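Local coordinates for protein exonuclease mut-7 homolog (Aedes aegypti, PDB 7JW2) that probably trims the 3' ends of AGO1-bound microRNAs as a magnesium-dependent 3'-5' exoribonuclease, this chain being its exonuclease domain, at residues Leu74-Leu79 against Pro108-Met113; Val50-Leu55 against Met63-Val68; Tyr142-Val147 against Leu154-Leu159; Asp124-Trp129 against Val147-Ala152. One frame throughout, in Å; residues are numbered along the deposited sequence.

Overall arrangement
The four contacts show how chemistry follows position in a fold. Interaction 2 pairs two strands of the central mixed sheet, and interaction 1 packs helix 73-84 against a loop; both are buried, and they touch where Trp76 meets Val66 and Ile53 and where Leu79 meets Ile64. Backbone hydrogen bonds dominate interaction 2, apolar and aromatic packing interaction 1. Interactions 3 and 4 lie on the other side of the chain's centre, share Val147 and helix 151-159, and meet at Trp129, which touches Leu154 and Leu157. Nearer the surface, they mix a salt bridge and polar side chains with apolar packing. Centres of interactions 1 and 3 are about 35 Å apart.

Interaction 1: residues Leu74-Leu79 against Pro108-Met113; sequences LDWAAL and PSFNVM
Trp76 and Phe110 carry this contact, with Leu79 as the third partner. The two aromatic groups meet obliquely: the planes of the Trp76 six-membered ring and the Phe110 ring are turned 48° from each other, and Trp76 CE3 approaches Phe110 CG at 3.8 Å. Trp76 CZ3 lies over one face of the Phe110 ring. With CG anti to the backbone N (chi1 -176°), Phe110 extends its ring past Trp76 to Leu79, whose CD2 methyl comes within 3.6 Å of Phe110 CE1. Nearer the backbone, Trp76 CB rests on the loop, 3.7 Å from Phe110 N, and Ser109 CB lies 3.9 Å from Trp76 CB. The contact thus joins helix 73-84 of this RNase H-clan exonuclease domain to the loop leading from helix 96-106 towards strand 122-124. That loop is kinked by successive inverse gamma turns centred on Phe110 and Asn111, closed by weak backbone bonds, and Val112 CG2 lies over one face of the Phe110 ring, offset toward its rim. Further out, Phe84 meets Phe110 edge-to-face and Phe103 adds another ring, while Leu71 and Leu107 touch Trp76. Across the subunit interface, Leu74 of the second subunit packs on Leu74 and Ala77.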
loop_
_atom_site.group_PDB
_atom_site.type_symbol
_atom_site.label_atom_id
_atom_site.label_comp_id
_atom_site.label_asym_id
_atom_site.label_seq_id
_atom_site.Cartn_x
_atom_site.Cartn_y
_atom_site.Cartn_z
ATOM N N LEU A 74 -5.317 8.897 6.553
ATOM C CA LEU A 74 -4.373 7.784 6.672
ATOM C C LEU A 74 -3.594 7.583 5.375
ATOM O O LEU A 74 -2.395 7.284 5.410
ATOM C CB LEU A 74 -5.122 6.504 7.057
ATOM C CG LEU A 74 -4.388 5.154 7.153
ATOM C CD1 LEU A 74 -4.151 4.480 5.803
ATOM C CD2 LEU A 74 -3.107 5.300 7.911
ATOM N N ASP A 75 -4.264 7.715 4.227
ATOM C CA ASP A 75 -3.588 7.491 2.950
ATOM C C ASP A 75 -2.512 8.542 2.709
ATOM O O ASP A 75 -1.369 8.215 2.336
ATOM C CB ASP A 75 -4.619 7.497 1.808
ATOM C CG ASP A 75 -5.736 6.491 2.023
ATOM O OD1 ASP A 75 -5.464 5.312 2.338
ATOM O OD2 ASP A 75 -6.922 6.872 1.875
ATOM N N TRP A 76 -2.843 9.815 2.940
ATOM C CA TRP A 76 -1.859 10.879 2.771
ATOM C C TRP A 76 -0.743 10.768 3.797
ATOM O O TRP A 76 0.424 10.996 3.477
ATOM C CB TRP A 76 -2.531 12.254 2.849
ATOM C CG TRP A 76 -3.426 12.516 1.674
ATOM C CD1 TRP A 76 -4.781 12.695 1.691
ATOM C CD2 TRP A 76 -3.023 12.607 0.303
ATOM N NE1 TRP A 76 -5.244 12.907 0.407
ATOM C CE2 TRP A 76 -4.182 12.851 -0.459
ATOM C CE3 TRP A 76 -1.789 12.513 -0.352
ATOM C CZ2 TRP A 76 -4.142 13.000 -1.843
ATOM C CZ3 TRP A 76 -1.754 12.663 -1.726
ATOM C CH2 TRP A 76 -2.926 12.899 -2.456
ATOM N N ALA A 77 -1.072 10.390 5.033
ATOM C CA ALA A 77 -0.023 10.212 6.023
ATOM C C ALA A 77 0.916 9.083 5.624
ATOM O O ALA A 77 2.126 9.153 5.884
ATOM C CB ALA A 77 -0.653 9.947 7.391
ATOM N N ALA A 78 0.390 8.046 4.974
ATOM C CA ALA A 78 1.238 6.936 4.555
ATOM C C ALA A 78 2.177 7.359 3.432
ATOM O O ALA A 78 3.338 6.933 3.395
ATOM C CB ALA A 78 0.387 5.747 4.118
ATOM N N LEU A 79 1.705 8.200 2.518
ATOM C CA LEU A 79 2.573 8.702 1.458
ATOM C C LEU A 79 3.646 9.624 2.024
ATOM O O LEU A 79 4.822 9.546 1.633
ATOM C CB LEU A 79 1.737 9.431 0.403
ATOM C CG LEU A 79 2.515 10.004 -0.784
ATOM C CD1 LEU A 79 3.229 8.883 -1.529
ATOM C CD2 LEU A 79 1.576 10.763 -1.704
ATOM N N PRO A 108 -4.169 19.019 3.961
ATOM C CA PRO A 108 -3.400 19.184 5.205
ATOM C C PRO A 108 -2.808 17.896 5.759
ATOM O O PRO A 108 -1.774 17.964 6.434
ATOM C CB PRO A 108 -4.429 19.797 6.166
ATOM C CG PRO A 108 -5.411 20.491 5.255
ATOM C CD PRO A 108 -5.530 19.573 4.074
ATOM N N SER A 109 -3.419 16.733 5.492
ATOM C CA SER A 109 -2.867 15.468 5.979
ATOM C C SER A 109 -1.608 15.044 5.233
ATOM O O SER A 109 -0.856 14.216 5.746
ATOM C CB SER A 109 -3.914 14.363 5.866
ATOM O OG SER A 109 -5.046 14.667 6.651
ATOM N N PHE A 110 -1.367 15.590 4.033
ATOM C CA PHE A 110 -0.156 15.312 3.260
ATOM C C PHE A 110 0.903 16.287 3.749
ATOM O O PHE A 110 1.233 17.286 3.101
ATOM C CB PHE A 110 -0.427 15.445 1.764
ATOM C CG PHE A 110 0.745 15.069 0.895
ATOM C CD1 PHE A 110 1.487 13.930 1.154
ATOM C CD2 PHE A 110 1.123 15.878 -0.174
ATOM C CE1 PHE A 110 2.577 13.591 0.362
ATOM C CE2 PHE A 110 2.210 15.533 -0.972
ATOM C CZ PHE A 110 2.934 14.390 -0.699
ATOM N N ASN A 111 1.437 15.977 4.926
ATOM C CA ASN A 111 2.221 16.916 5.719
ATOM C C ASN A 111 3.703 16.692 5.430
ATOM O O ASN A 111 4.403 15.996 6.156
ATOM C CB ASN A 111 1.879 16.726 7.197
ATOM C CG ASN A 111 2.679 17.615 8.110
ATOM O OD1 ASN A 111 2.764 18.818 7.899
ATOM N ND2 ASN A 111 3.257 17.025 9.148
ATOM N N VAL A 112 4.178 17.304 4.344
ATOM C CA VAL A 112 5.575 17.153 3.927
ATOM C C VAL A 112 6.447 18.141 4.689
ATOM O O VAL A 112 6.140 19.340 4.748
ATOM C CB VAL A 112 5.721 17.356 2.411
ATOM C CG1 VAL A 112 7.192 17.263 2.020
ATOM C CG2 VAL A 112 4.892 16.332 1.640
ATOM N N MET A 113 7.553 17.641 5.245
ATOM C CA MET A 113 8.512 18.457 5.984
ATOM C C MET A 113 9.602 18.973 5.045
ATOM O O MET A 113 10.388 18.193 4.497
ATOM C CB MET A 113 9.127 17.655 7.134
ATOM C CG MET A 113 8.107 16.851 7.958
ATOM S SD MET A 113 8.819 15.660 9.131
ATOM C CE MET A 113 7.361 15.158 10.041
#

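Interaction 2: residues Val50-Leu55 against Met63-Val68; sequences VSLIQL and MIDVMV
Ile53 O receives the shortest bond of this contact, from Ile64 N at 2.7 Å, and the CA-H of Met63 also approaches the same oxygen. The return bond runs from Ile53 N to Ile64 O (3.1 Å), arriving in the carbonyl plane on a lone pair. Leu52 CA makes a C-H...O contact to that carbonyl, 3.2 Å from Ile64 O, so each oxygen of this hydrogen-bonded pair has two approaches. Leu52 with Asp65 and Gln54 with Met63 are the flanking non-hydrogen-bonded pairs of the antiparallel hairpin. One more backbone bond follows the last bridge, Val66 N to Ser51 O at 3.0 Å, where the chain enters the short, weakly bonded helix 66-69. Asp65 occupies the N-cap: a chi1 of -173° turns its carboxylate away from its own N, and OD1 takes Val68 N at 3.1 Å from above the carboxylate plane. Strand 50-56 carries a classic beta bulge, Ser51 and Leu52 together facing Glu39 of the neighbouring strand 33-40.

The two faces of the hairpin differ. Ile53, Ile64 and Val66 touch helix 73-84, through Trp76 and Leu79, and Val66 CG2 meets Val50 CG1 at 3.9 Å. Leu52, Gln54 and Met63 pack on helix 179-205, and Gln54 NE2 bonds Ala185 O and Glu39 OE1. Arg175 forms a salt bridge with Asp65 OD2 and also donates to Ser51 OG, which bonds Trp172 O as well. With an arginine and a helix N-terminus both at hand, the buried Asp65 carboxylate is probably stabilised as an anion.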
loop_
_atom_site.group_PDB
_atom_site.type_symbol
_atom_site.label_atom_id
_atom_site.label_comp_id
_atom_site.label_asym_id
_atom_site.label_seq_id
_atom_site.Cartn_x
_atom_site.Cartn_y
_atom_site.Cartn_z
ATOM N N VAL A 50 -5.841 20.873 -5.302
ATOM C CA VAL A 50 -4.968 20.019 -6.104
ATOM C C VAL A 50 -5.787 19.197 -7.088
ATOM O O VAL A 50 -6.819 18.612 -6.730
ATOM C CB VAL A 50 -4.146 19.081 -5.200
ATOM C CG1 VAL A 50 -3.129 18.284 -6.040
ATOM C CG2 VAL A 50 -3.431 19.870 -4.131
ATOM N N SER A 51 -5.299 19.107 -8.330
ATOM C CA SER A 51 -5.855 18.179 -9.308
ATOM C C SER A 51 -5.054 16.882 -9.388
ATOM O O SER A 51 -5.624 15.795 -9.247
ATOM C CB SER A 51 -5.930 18.853 -10.691
ATOM O OG SER A 51 -6.272 17.911 -11.693
ATOM N N LEU A 52 -3.739 16.988 -9.600
ATOM C CA LEU A 52 -2.848 15.845 -9.760
ATOM C C LEU A 52 -1.609 16.045 -8.910
ATOM O O LEU A 52 -1.156 17.174 -8.726
ATOM C CB LEU A 52 -2.386 15.666 -11.219
ATOM C CG LEU A 52 -3.426 15.352 -12.294
ATOM C CD1 LEU A 52 -2.730 15.282 -13.646
ATOM C CD2 LEU A 52 -4.139 14.045 -12.000
ATOM N N ILE A 53 -1.069 14.935 -8.397
ATOM C CA ILE A 53 0.306 14.868 -7.899
ATOM C C ILE A 53 1.024 13.777 -8.678
ATOM O O ILE A 53 0.519 12.651 -8.784
ATOM C CB ILE A 53 0.351 14.598 -6.387
ATOM C CG1 ILE A 53 -0.251 15.789 -5.634
ATOM C CG2 ILE A 53 1.805 14.382 -5.942
ATOM C CD1 ILE A 53 -0.514 15.486 -4.181
ATOM N N GLN A 54 2.178 14.110 -9.254
ATOM C CA GLN A 54 2.903 13.188 -10.122
ATOM C C GLN A 54 4.206 12.759 -9.453
ATOM O O GLN A 54 4.980 13.609 -9.003
ATOM C CB GLN A 54 3.202 13.799 -11.499
ATOM C CG GLN A 54 2.003 14.373 -12.270
ATOM C CD GLN A 54 1.839 15.869 -12.068
ATOM O OE1 GLN A 54 1.012 16.301 -11.264
ATOM N NE2 GLN A 54 2.614 16.663 -12.806
ATOM N N LEU A 55 4.427 11.447 -9.394
ATOM C CA LEU A 55 5.621 10.863 -8.788
ATOM C C LEU A 55 6.292 9.959 -9.806
ATOM O O LEU A 55 5.683 8.986 -10.264
ATOM C CB LEU A 55 5.265 10.072 -7.526
ATOM C CG LEU A 55 4.388 10.833 -6.531
ATOM C CD1 LEU A 55 3.929 9.962 -5.365
ATOM C CD2 LEU A 55 5.091 12.084 -6.023
ATOM N N MET A 63 0.463 9.159 -11.485
ATOM C CA MET A 63 -0.256 10.427 -11.420
ATOM C C MET A 63 -1.450 10.229 -10.505
ATOM O O MET A 63 -2.419 9.569 -10.900
ATOM C CB MET A 63 -0.683 10.877 -12.812
ATOM C CG MET A 63 0.530 11.087 -13.695
ATOM S SD MET A 63 0.124 11.669 -15.342
ATOM C CE MET A 63 -0.611 10.221 -16.047
ATOM N N ILE A 64 -1.367 10.762 -9.283
ATOM C CA ILE A 64 -2.463 10.626 -8.325
ATOM C C ILE A 64 -3.557 11.619 -8.698
ATOM O O ILE A 64 -3.333 12.837 -8.664
ATOM C CB ILE A 64 -1.997 10.868 -6.882
ATOM C CG1 ILE A 64 -0.794 9.990 -6.513
ATOM C CG2 ILE A 64 -3.185 10.657 -5.899
ATOM C CD1 ILE A 64 -0.097 10.501 -5.260
ATOM N N ASP A 65 -4.746 11.099 -9.034
ATOM C CA ASP A 65 -5.903 11.938 -9.356
ATOM C C ASP A 65 -6.583 12.286 -8.041
ATOM O O ASP A 65 -7.330 11.477 -7.475
ATOM C CB ASP A 65 -6.857 11.235 -10.312
ATOM C CG ASP A 65 -7.964 12.149 -10.783
ATOM O OD1 ASP A 65 -8.282 13.104 -10.055
ATOM O OD2 ASP A 65 -8.485 11.915 -11.886
ATOM N N VAL A 66 -6.285 13.478 -7.526
ATOM C CA VAL A 66 -6.784 13.847 -6.210
ATOM C C VAL A 66 -8.282 14.095 -6.263
ATOM O O VAL A 66 -8.990 13.890 -5.272
ATOM C CB VAL A 66 -6.009 15.071 -5.691
ATOM C CG1 VAL A 66 -6.574 15.554 -4.363
ATOM C CG2 VAL A 66 -4.512 14.714 -5.543
ATOM N N MET A 67 -8.789 14.529 -7.419
ATOM C CA MET A 67 -10.213 14.815 -7.547
ATOM C C MET A 67 -11.053 13.547 -7.476
ATOM O O MET A 67 -12.146 13.556 -6.898
ATOM C CB MET A 67 -10.472 15.548 -8.864
ATOM C CG MET A 67 -10.002 16.980 -8.856
ATOM S SD MET A 67 -10.321 17.814 -10.432
ATOM C CE MET A 67 -12.101 17.802 -10.464
ATOM N N VAL A 68 -10.572 12.450 -8.056
ATOM C CA VAL A 68 -11.362 11.229 -8.204
ATOM C C VAL A 68 -11.072 10.211 -7.097
ATOM O O VAL A 68 -11.935 9.399 -6.738
ATOM C CB VAL A 68 -11.115 10.614 -9.597
ATOM C CG1 VAL A 68 -11.828 9.275 -9.752
ATOM C CG2 VAL A 68 -11.571 11.583 -10.693
#

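Interaction 3: residues Tyr142-Val147 against Leu154-Leu159; sequences YHEESV and LVRLCL
Tyr142 lays its ring edge against the final turn of helix 151-159, with Leu157 O and Cys158 O near the ring plane; CE2 of Tyr142 is 3.7 Å from Cys158 O. The same atom meets Leu159 C obliquely at 3.5 Å. The second flat group, the guanidinium of Arg156, takes the Glu144 carboxylate at its edge. Arg156 NE donates to Glu144 OE1 at 2.8 Å and Arg156 NH2 to Glu144 OE2 at 3.0 Å, a side-on salt bridge with a weak third bond from NE to OE2. Both oxygens sit almost exactly in the guanidinium plane, but the carboxylate itself is turned 37° from it. A bend at chi3 (67°) brings the arginine tip round to the glutamate, whose own chain is extended. Val147 CG1 comes obliquely to the guanidinium, and Asn153 OD1 accepts from Arg156 NH1, so the group is tethered on more than one nitrogen.

Leu157 CD2 presses on the loop backbone, 3.3 Å from Glu144 N, while Leu157 CD1 meets Val147 CG2 at 3.8 Å, the two side chains running antiparallel alongside each other. Backbone binds backbone where Tyr142 N donates to Leu157 O (3.0 Å). The arrangement is that of an irregular connection folded back along the helix it leads into, here linking helix 125-132 to helix 151-159 of the exonuclease domain.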
loop_
_atom_site.group_PDB
_atom_site.type_symbol
_atom_site.label_atom_id
_atom_site.label_comp_id
_atom_site.label_asym_id
_atom_site.label_seq_id
_atom_site.Cartn_x
_atom_site.Cartn_y
_atom_site.Cartn_z
ATOM N N TYR A 142 23.855 21.416 -23.726
ATOM C CA TYR A 142 23.288 22.267 -24.760
ATOM C C TYR A 142 23.323 23.673 -24.202
ATOM O O TYR A 142 22.290 24.332 -24.069
ATOM C CB TYR A 142 21.882 21.795 -25.132
ATOM C CG TYR A 142 21.893 20.345 -25.535
ATOM C CD1 TYR A 142 22.136 19.971 -26.851
ATOM C CD2 TYR A 142 21.722 19.342 -24.586
ATOM C CE1 TYR A 142 22.180 18.641 -27.219
ATOM C CE2 TYR A 142 21.752 18.017 -24.940
ATOM C CZ TYR A 142 21.990 17.662 -26.255
ATOM O OH TYR A 142 22.024 16.327 -26.604
ATOM N N HIS A 143 24.531 24.111 -23.854
ATOM C CA HIS A 143 24.713 25.319 -23.068
ATOM C C HIS A 143 24.211 26.539 -23.819
ATOM O O HIS A 143 24.327 26.633 -25.044
ATOM C CB HIS A 143 26.188 25.506 -22.702
ATOM C CG HIS A 143 26.401 26.306 -21.454
ATOM N ND1 HIS A 143 26.549 25.725 -20.215
ATOM C CD2 HIS A 143 26.482 27.643 -21.250
ATOM C CE1 HIS A 143 26.709 26.662 -19.300
ATOM N NE2 HIS A 143 26.676 27.837 -19.903
ATOM N N GLU A 144 23.620 27.459 -23.066
ATOM C CA GLU A 144 23.221 28.766 -23.554
ATOM C C GLU A 144 23.548 29.772 -22.465
ATOM O O GLU A 144 23.693 29.421 -21.292
ATOM C CB GLU A 144 21.730 28.812 -23.920
ATOM C CG GLU A 144 21.298 27.743 -24.914
ATOM C CD GLU A 144 19.843 27.869 -25.307
ATOM O OE1 GLU A 144 19.321 26.945 -25.969
ATOM O OE2 GLU A 144 19.222 28.892 -24.949
ATOM N N GLU A 145 23.676 31.032 -22.865
ATOM C CA GLU A 145 24.073 32.094 -21.951
ATOM C C GLU A 145 22.849 32.786 -21.364
ATOM O O GLU A 145 21.934 33.171 -22.102
ATOM C CB GLU A 145 24.951 33.117 -22.670
ATOM C CG GLU A 145 26.435 32.997 -22.369
ATOM C CD GLU A 145 27.167 34.310 -22.573
ATOM O OE1 GLU A 145 27.560 34.938 -21.566
ATOM O OE2 GLU A 145 27.337 34.722 -23.741
ATOM N N SER A 146 22.836 32.916 -20.038
ATOM C CA SER A 146 21.910 33.779 -19.307
ATOM C C SER A 146 20.456 33.590 -19.746
ATOM O O SER A 146 19.774 34.526 -20.167
ATOM C CB SER A 146 22.333 35.244 -19.437
ATOM O OG SER A 146 23.623 35.443 -18.890
ATOM N N VAL A 147 19.983 32.352 -19.642
ATOM C CA VAL A 147 18.564 32.100 -19.840
ATOM C C VAL A 147 17.821 32.374 -18.536
ATOM O O VAL A 147 18.397 32.348 -17.442
ATOM C CB VAL A 147 18.306 30.664 -20.335
ATOM C CG1 VAL A 147 19.061 30.391 -21.641
ATOM C CG2 VAL A 147 18.691 29.646 -19.261
ATOM N N LEU A 154 15.792 24.950 -18.293
ATOM C CA LEU A 154 16.678 23.908 -17.779
ATOM C C LEU A 154 16.570 22.633 -18.607
ATOM O O LEU A 154 17.565 21.930 -18.816
ATOM C CB LEU A 154 16.356 23.628 -16.310
ATOM C CG LEU A 154 17.364 22.752 -15.579
ATOM C CD1 LEU A 154 18.800 23.245 -15.827
ATOM C CD2 LEU A 154 17.027 22.727 -14.089
ATOM N N VAL A 155 15.363 22.303 -19.072
ATOM C CA VAL A 155 15.193 21.158 -19.960
ATOM C C VAL A 155 15.997 21.347 -21.244
ATOM O O VAL A 155 16.668 20.421 -21.714
ATOM C CB VAL A 155 13.700 20.926 -20.254
ATOM C CG1 VAL A 155 13.533 19.986 -21.420
ATOM C CG2 VAL A 155 13.016 20.341 -19.019
ATOM N N ARG A 156 15.935 22.540 -21.837
ATOM C CA ARG A 156 16.704 22.777 -23.056
ATOM C C ARG A 156 18.202 22.657 -22.803
ATOM O O ARG A 156 18.919 22.025 -23.585
ATOM C CB ARG A 156 16.376 24.148 -23.636
ATOM C CG ARG A 156 16.799 24.295 -25.097
ATOM C CD ARG A 156 16.161 25.520 -25.710
ATOM N NE ARG A 156 16.677 26.738 -25.098
ATOM C CZ ARG A 156 15.993 27.498 -24.245
ATOM N NH1 ARG A 156 14.761 27.162 -23.895
ATOM N NH2 ARG A 156 16.546 28.593 -23.738
ATOM N N LEU A 157 18.687 23.254 -21.709
ATOM C CA LEU A 157 20.114 23.209 -21.394
ATOM C C LEU A 157 20.603 21.782 -21.180
ATOM O O LEU A 157 21.728 21.442 -21.558
ATOM C CB LEU A 157 20.404 24.041 -20.148
ATOM C CG LEU A 157 20.299 25.556 -20.283
ATOM C CD1 LEU A 157 20.122 26.186 -18.924
ATOM C CD2 LEU A 157 21.547 26.090 -20.946
ATOM N N CYS A 158 19.784 20.936 -20.557
ATOM C CA CYS A 158 20.245 19.601 -20.204
ATOM C C CYS A 158 19.938 18.561 -21.267
ATOM O O CYS A 158 20.723 17.628 -21.449
ATOM C CB CYS A 158 19.615 19.150 -18.878
ATOM S SG CYS A 158 20.135 20.090 -17.454
ATOM N N LEU A 159 18.812 18.682 -21.965
ATOM C CA LEU A 159 18.380 17.645 -22.885
ATOM C C LEU A 159 18.315 18.078 -24.341
ATOM O O LEU A 159 18.093 17.223 -25.206
ATOM C CB LEU A 159 17.006 17.115 -22.460
ATOM C CG LEU A 159 16.836 16.822 -20.969
ATOM C CD1 LEU A 159 15.398 16.429 -20.738
ATOM C CD2 LEU A 159 17.795 15.738 -20.486
#

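Interaction 4: residues Asp124-Trp129 against Val147-Ala152; sequences DLQLLW and VNQNLA
Trp129 packs its indole against the inverse gamma turn centred on Gln149, just where the connecting loop enters helix 151-159. This is the tight part: Trp129 CH2 lies 3.4 Å from Gln149 CA, and Trp129 CZ3 lies 3.3 Å from Asn150 O, which stands at the ring edge. Asn148 is exposed, but its backbone oxygen approaches Trp129 CH2 obliquely at 3.6 Å. Over one face, Gln149 CG forms a CH-pi contact with the six-membered ring, 4.1 Å from its centroid and only 7° off the normal. A chi1 of -169° swings the Trp129 indole away from its own backbone N and carries it to the loop. Phe140, Leu154 and Leu157 add to the packing around it, so the indole is shared by helix 151-159 and the loop before it.

Toward Gln126 the contact is looser and more polar. Gln126 and Gln149 are partly exposed; Gln126 sends an extended chain across, its NE2 2.8 Å from Gln149 O. Both helix starts are capped by side chains: Asp124 OD1 accepts from Gln126 N, and Asn150 OD1 accepts from Asn153 N. Back at the indole, in the plane of the ring and at its edge, the Val147 CG2 methyl stops 3.8 Å from Trp129 CZ2.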
loop_
_atom_site.group_PDB
_atom_site.type_symbol
_atom_site.label_atom_id
_atom_site.label_comp_id
_atom_site.label_asym_id
_atom_site.label_seq_id
_atom_site.Cartn_x
_atom_site.Cartn_y
_atom_site.Cartn_z
ATOM N N ASP A 124 15.776 20.901 -4.444
ATOM C CA ASP A 124 15.309 21.897 -5.402
ATOM C C ASP A 124 16.325 22.000 -6.535
ATOM O O ASP A 124 17.464 22.423 -6.312
ATOM C CB ASP A 124 15.142 23.236 -4.695
ATOM C CG ASP A 124 14.612 24.324 -5.605
ATOM O OD1 ASP A 124 14.367 24.059 -6.809
ATOM O OD2 ASP A 124 14.424 25.449 -5.100
ATOM N N LEU A 125 15.928 21.621 -7.753
ATOM C CA LEU A 125 16.889 21.674 -8.855
ATOM C C LEU A 125 17.259 23.101 -9.228
ATOM O O LEU A 125 18.324 23.307 -9.823
ATOM C CB LEU A 125 16.357 20.937 -10.083
ATOM C CG LEU A 125 16.381 19.408 -9.941
ATOM C CD1 LEU A 125 15.633 18.765 -11.088
ATOM C CD2 LEU A 125 17.810 18.882 -9.888
ATOM N N GLN A 126 16.416 24.083 -8.891
ATOM C CA GLN A 126 16.813 25.472 -9.111
ATOM C C GLN A 126 17.999 25.860 -8.236
ATOM O O GLN A 126 18.832 26.672 -8.653
ATOM C CB GLN A 126 15.631 26.406 -8.852
ATOM C CG GLN A 126 15.838 27.817 -9.396
ATOM C CD GLN A 126 14.563 28.626 -9.403
ATOM O OE1 GLN A 126 13.713 28.469 -8.530
ATOM N NE2 GLN A 126 14.425 29.513 -10.388
ATOM N N LEU A 127 18.104 25.285 -7.034
ATOM C CA LEU A 127 19.261 25.538 -6.178
ATOM C C LEU A 127 20.513 24.870 -6.728
ATOM O O LEU A 127 21.609 25.443 -6.668
ATOM C CB LEU A 127 18.984 25.041 -4.759
ATOM C CG LEU A 127 17.960 25.803 -3.924
ATOM C CD1 LEU A 127 17.765 25.122 -2.577
ATOM C CD2 LEU A 127 18.393 27.250 -3.745
ATOM N N LEU A 128 20.377 23.649 -7.250
ATOM C CA LEU A 128 21.506 22.988 -7.886
ATOM C C LEU A 128 21.965 23.763 -9.115
ATOM O O LEU A 128 23.168 23.926 -9.340
ATOM C CB LEU A 128 21.126 21.553 -8.254
ATOM C CG LEU A 128 22.149 20.704 -9.010
ATOM C CD1 LEU A 128 23.374 20.392 -8.147
ATOM C CD2 LEU A 128 21.502 19.415 -9.516
ATOM N N TRP A 129 21.013 24.252 -9.915
ATOM C CA TRP A 129 21.324 25.111 -11.054
ATOM C C TRP A 129 22.169 26.304 -10.631
ATOM O O TRP A 129 23.236 26.560 -11.203
ATOM C CB TRP A 129 20.013 25.570 -11.691
ATOM C CG TRP A 129 20.120 26.251 -13.014
ATOM C CD1 TRP A 129 21.257 26.652 -13.664
ATOM C CD2 TRP A 129 19.028 26.600 -13.860
ATOM N NE1 TRP A 129 20.928 27.239 -14.868
ATOM C CE2 TRP A 129 19.565 27.224 -15.007
ATOM C CE3 TRP A 129 17.642 26.456 -13.754
ATOM C CZ2 TRP A 129 18.760 27.691 -16.044
ATOM C CZ3 TRP A 129 16.844 26.924 -14.785
ATOM C CH2 TRP A 129 17.408 27.531 -15.915
ATOM N N VAL A 147 19.983 32.352 -19.642
ATOM C CA VAL A 147 18.564 32.100 -19.840
ATOM C C VAL A 147 17.821 32.374 -18.536
ATOM O O VAL A 147 18.397 32.348 -17.442
ATOM C CB VAL A 147 18.306 30.664 -20.335
ATOM C CG1 VAL A 147 19.061 30.391 -21.641
ATOM C CG2 VAL A 147 18.691 29.646 -19.261
ATOM N N ASN A 148 16.525 32.668 -18.658
ATOM C CA ASN A 148 15.674 32.767 -17.480
ATOM C C ASN A 148 15.681 31.434 -16.745
ATOM O O ASN A 148 15.717 30.370 -17.368
ATOM C CB ASN A 148 14.249 33.141 -17.880
ATOM C CG ASN A 148 14.132 34.580 -18.323
ATOM O OD1 ASN A 148 14.968 35.418 -17.982
ATOM N ND2 ASN A 148 13.086 34.878 -19.086
ATOM N N GLN A 149 15.657 31.491 -15.415
ATOM C CA GLN A 149 15.823 30.285 -14.599
ATOM C C GLN A 149 14.465 29.644 -14.309
ATOM O O GLN A 149 13.953 29.663 -13.190
ATOM C CB GLN A 149 16.581 30.608 -13.316
ATOM C CG GLN A 149 18.053 30.933 -13.528
ATOM C CD GLN A 149 18.893 30.712 -12.281
ATOM O OE1 GLN A 149 20.076 30.375 -12.369
ATOM N NE2 GLN A 149 18.283 30.893 -11.111
ATOM N N ASN A 150 13.884 29.061 -15.355
ATOM C CA ASN A 150 12.657 28.280 -15.256
ATOM C C ASN A 150 12.911 26.859 -15.750
ATOM O O ASN A 150 13.966 26.554 -16.311
ATOM C CB ASN A 150 11.513 28.938 -16.043
ATOM C CG ASN A 150 11.873 29.216 -17.493
ATOM O OD1 ASN A 150 12.317 28.329 -18.226
ATOM N ND2 ASN A 150 11.680 30.462 -17.915
ATOM N N LEU A 151 11.926 25.979 -15.537
ATOM C CA LEU A 151 12.131 24.569 -15.855
ATOM C C LEU A 151 12.265 24.347 -17.359
ATOM O O LEU A 151 13.072 23.517 -17.797
ATOM C CB LEU A 151 10.995 23.715 -15.276
ATOM C CG LEU A 151 11.059 22.225 -15.611
ATOM C CD1 LEU A 151 12.323 21.596 -15.027
ATOM C CD2 LEU A 151 9.812 21.485 -15.116
ATOM N N ALA A 152 11.503 25.084 -18.169
ATOM C CA ALA A 152 11.590 24.892 -19.611
ATOM C C ALA A 152 12.999 25.167 -20.119
ATOM O O ALA A 152 13.507 24.447 -20.986
ATOM C CB ALA A 152 10.585 25.796 -20.324
#